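Local coordinates for probable chaperone (Pseudomonas aeruginosa, PDB 4JMF), which probably serves as a dimeric type III secretion chaperone of the CesT family, binding an effector protein before its export, at residues 87-91 with 104-108. Residues are numbered along the deposited sequence; the frame is centred on the assembly and turned at random.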
ATOM      1  N   LEU B  87      11.614   2.292  -0.897  1.00 18.72           N
ATOM      2  CA  LEU B  87      10.367   2.965  -1.270  1.00 19.71           C
ATOM      3  C   LEU B  87       9.615   1.976  -2.170  1.00 16.95           C
ATOM      4  O   LEU B  87      10.183   1.478  -3.132  1.00 15.25           O
ATOM      5  CB  LEU B  87      10.698   4.241  -2.048  1.00 16.77           C
ATOM      6  CG  LEU B  87       9.575   5.164  -2.489  1.00 18.94           C
ATOM      7  CD1 LEU B  87       9.002   5.836  -1.270  1.00 15.77           C
ATOM      8  CD2 LEU B  87      10.097   6.205  -3.477  1.00 21.16           C
ATOM      9  N   TRP B  88       8.357   1.669  -1.857  1.00 15.58           N
ATOM     10  CA  TRP B  88       7.680   0.567  -2.537  1.00 15.23           C
ATOM     11  C   TRP B  88       6.199   0.793  -2.693  1.00 19.41           C
ATOM     12  O   TRP B  88       5.573   1.527  -1.913  1.00 16.63           O
ATOM     13  CB  TRP B  88       7.882  -0.747  -1.773  1.00 14.61           C
ATOM     14  CG  TRP B  88       7.301  -0.727  -0.382  1.00 16.60           C
ATOM     15  CD1 TRP B  88       7.899  -0.236   0.749  1.00 18.85           C
ATOM     16  CD2 TRP B  88       6.013  -1.215   0.028  1.00 19.14           C
ATOM     17  NE1 TRP B  88       7.070  -0.400   1.838  1.00 19.26           N
ATOM     18  CE2 TRP B  88       5.903  -0.992   1.421  1.00 18.89           C
ATOM     19  CE3 TRP B  88       4.941  -1.821  -0.645  1.00 16.52           C
ATOM     20  CZ2 TRP B  88       4.766  -1.354   2.153  1.00 16.51           C
ATOM     21  CZ3 TRP B  88       3.808  -2.184   0.086  1.00 21.72           C
ATOM     22  CH2 TRP B  88       3.733  -1.949   1.474  1.00 21.75           C
ATOM     23  N   ASN B  89       5.625   0.146  -3.704  1.00 15.53           N
ATOM     24  CA  ASN B  89       4.171   0.052  -3.770  1.00 14.86           C
ATOM     25  C   ASN B  89       3.764  -1.323  -4.277  1.00 15.35           C
ATOM     26  O   ASN B  89       4.627  -2.129  -4.638  1.00 15.68           O
ATOM     27  CB  ASN B  89       3.548   1.214  -4.554  1.00 14.36           C
ATOM     28  CG  ASN B  89       4.020   1.280  -5.997  1.00 16.21           C
ATOM     29  OD1 ASN B  89       4.564   0.310  -6.545  1.00 15.94           O
ATOM     30  ND2 ASN B  89       3.797   2.431  -6.629  1.00 16.64           N
ATOM     31  N   ARG B  90       2.470  -1.625  -4.258  1.00 16.05           N
ATOM     32  CA  ARG B  90       2.024  -2.965  -4.639  1.00 16.03           C
ATOM     33  C   ARG B  90       0.611  -2.935  -5.193  1.00 19.26           C
ATOM     34  O   ARG B  90      -0.239  -2.185  -4.702  1.00 17.20           O
ATOM     35  CB  ARG B  90       2.080  -3.915  -3.442  1.00 19.35           C
ATOM     36  CG  ARG B  90       1.530  -5.303  -3.756  1.00 20.66           C
ATOM     37  CD  ARG B  90       2.141  -6.347  -2.853  1.00 22.73           C
ATOM     38  NE  ARG B  90       1.899  -5.999  -1.488  1.00 26.59           N
ATOM     39  CZ  ARG B  90       2.651  -6.351  -0.453  1.00 27.09           C
ATOM     40  NH1 ARG B  90       3.746  -7.115  -0.580  1.00 20.16           N
ATOM     41  NH2 ARG B  90       2.271  -5.915   0.726  1.00 18.23           N
ATOM     42  N   GLN B  91       0.367  -3.742  -6.225  1.00 16.05           N
ATOM     43  CA  GLN B  91      -0.961  -3.831  -6.806  1.00 17.75           C
ATOM     44  C   GLN B  91      -1.293  -5.280  -7.074  1.00 15.82           C
ATOM     45  O   GLN B  91      -0.404  -6.074  -7.363  1.00 18.33           O
ATOM     46  CB  GLN B  91      -1.043  -3.019  -8.103  1.00 21.07           C
ATOM     47  CG  GLN B  91      -1.001  -1.503  -7.896  1.00 22.36           C
ATOM     48  CD  GLN B  91      -2.348  -0.926  -7.461  1.00 25.58           C
ATOM     49  OE1 GLN B  91      -3.173  -0.532  -8.298  1.00 26.72           O
ATOM     50  NE2 GLN B  91      -2.573  -0.870  -6.151  1.00 19.94           N
ATOM     51  N   GLN B 104       1.413   2.552 -11.784  1.00 19.88           N
ATOM     52  CA  GLN B 104       2.079   2.093 -10.560  1.00 17.25           C
ATOM     53  C   GLN B 104       3.548   2.476 -10.547  1.00 18.48           C
ATOM     54  O   GLN B 104       4.063   2.980  -9.544  1.00 14.81           O
ATOM     55  CB  GLN B 104       1.956   0.579 -10.377  1.00 16.56           C
ATOM     56  CG  GLN B 104       2.493   0.098  -9.023  1.00 15.02           C
ATOM     57  CD  GLN B 104       2.434  -1.412  -8.855  1.00 19.02           C
ATOM     58  OE1 GLN B 104       1.822  -2.117  -9.665  1.00 15.94           O
ATOM     59  NE2 GLN B 104       3.069  -1.921  -7.787  1.00 16.64           N
ATOM     60  N   LEU B 105       4.238   2.227 -11.654  1.00 16.92           N
ATOM     61  CA  LEU B 105       5.656   2.551 -11.718  1.00 16.17           C
ATOM     62  C   LEU B 105       5.855   4.065 -11.657  1.00 21.55           C
ATOM     63  O   LEU B 105       6.777   4.555 -10.994  1.00 19.22           O
ATOM     64  CB  LEU B 105       6.294   1.964 -12.985  1.00 18.17           C
ATOM     65  CG  LEU B 105       7.785   2.247 -13.206  1.00 21.14           C
ATOM     66  CD1 LEU B 105       8.639   1.660 -12.064  1.00 16.00           C
ATOM     67  CD2 LEU B 105       8.247   1.685 -14.559  1.00 18.13           C
ATOM     68  N   GLU B 106       4.981   4.803 -12.333  1.00 19.44           N
ATOM     69  CA  GLU B 106       5.123   6.249 -12.406  1.00 22.75           C
ATOM     70  C   GLU B 106       4.992   6.886 -11.035  1.00 21.38           C
ATOM     71  O   GLU B 106       5.758   7.796 -10.702  1.00 20.56           O
ATOM     72  CB  GLU B 106       4.078   6.842 -13.351  1.00 23.99           C
ATOM     73  CG  GLU B 106       4.324   8.310 -13.698  1.00 21.75           C
ATOM     74  CD  GLU B 106       3.792   8.654 -15.077  1.00 25.20           C
ATOM     75  OE1 GLU B 106       2.549   8.755 -15.240  1.00 24.61           O
ATOM     76  OE2 GLU B 106       4.623   8.814 -16.004  1.00 27.36           O
ATOM     77  N   GLN B 107       4.040   6.406 -10.239  1.00 19.79           N
ATOM     78  CA  GLN B 107       3.865   6.946  -8.889  1.00 21.71           C
ATOM     79  C   GLN B 107       5.060   6.603  -7.997  1.00 20.91           C
ATOM     80  O   GLN B 107       5.460   7.409  -7.151  1.00 21.26           O
ATOM     81  CB  GLN B 107       2.553   6.459  -8.269  1.00 19.70           C
ATOM     82  CG  GLN B 107       1.312   6.952  -9.000  1.00 21.96           C
ATOM     83  CD  GLN B 107       1.272   8.466  -9.082  1.00 27.37           C
ATOM     84  OE1 GLN B 107       1.266   9.156  -8.057  1.00 28.38           O
ATOM     85  NE2 GLN B 107       1.258   8.993 -10.307  1.00 23.73           N
ATOM     86  N   LEU B 108       5.636   5.416  -8.194  1.00 20.25           N
ATOM     87  CA  LEU B 108       6.851   5.046  -7.469  1.00 20.11           C
ATOM     88  C   LEU B 108       7.957   6.040  -7.807  1.00 23.40           C
ATOM     89  O   LEU B 108       8.558   6.655  -6.917  1.00 19.91           O
ATOM     90  CB  LEU B 108       7.309   3.629  -7.836  1.00 18.35           C
ATOM     91  CG  LEU B 108       8.585   3.175  -7.118  1.00 22.03           C
ATOM     92  CD1 LEU B 108       8.383   3.152  -5.596  1.00 18.76           C
ATOM     93  CD2 LEU B 108       9.060   1.809  -7.626  1.00 19.52           C
TER
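Asn89 and Gln104 clasp each other by two hydrogen bonds that tie strand 85-92 to helix 98-114. Asn89 ND2 donates to the backbone Gln104 O at 3.0 Å, nearly straight at 163°; Gln104 NE2 donates to Asn89 OD1, also at 3.0 Å. The second donor sits well above the carbonyl plane of Asn89, and the two amide planes stand 57° apart, so the side chains meet at a slant rather than as a flat pair. Asn89 CG lies between its backbone N and carbonyl carbon (chi1 61°), which turns the amide toward the backbone carbonyl of Gln104, while the extended Gln104 chain reaches across to the strand. Gln104 O is shared: Leu108 N, the regular helix donor, approaches from the opposite face of its plane to Asn89 ND2. Both amides have further partners: Asn89 ND2 also bonds Cys72 O of a loop, and Gln104 NE2 bonds Leu47 O of strand 46-53. Gln91 bends at chi2 and donates NE2 to Arg90 O in a hydrogen bond, while its OE1 accepts from Gln100 NE2; its CB and CG lie against Gln104 OE1, each at 3.4 Å, and that oxygen is buried without a polar partner in the model. Farther along, Leu108 CD1 rests on Leu87 O and, 3.9 Å away, on Leu87 CG, an apolar patch that Ala111 and Ala112 extend. Trp88 and Arg90 point to the other face of the sheet, where Trp88 NE1 bonds Asn65 O of the second subunit. The strand thus joins two layers of the alpha-beta chaperone fold, helix on one face and dimer partner on the other. With both N-H groups of each central amide having an acceptor, this buried polar pair probably helps to fix the register of helix and strand.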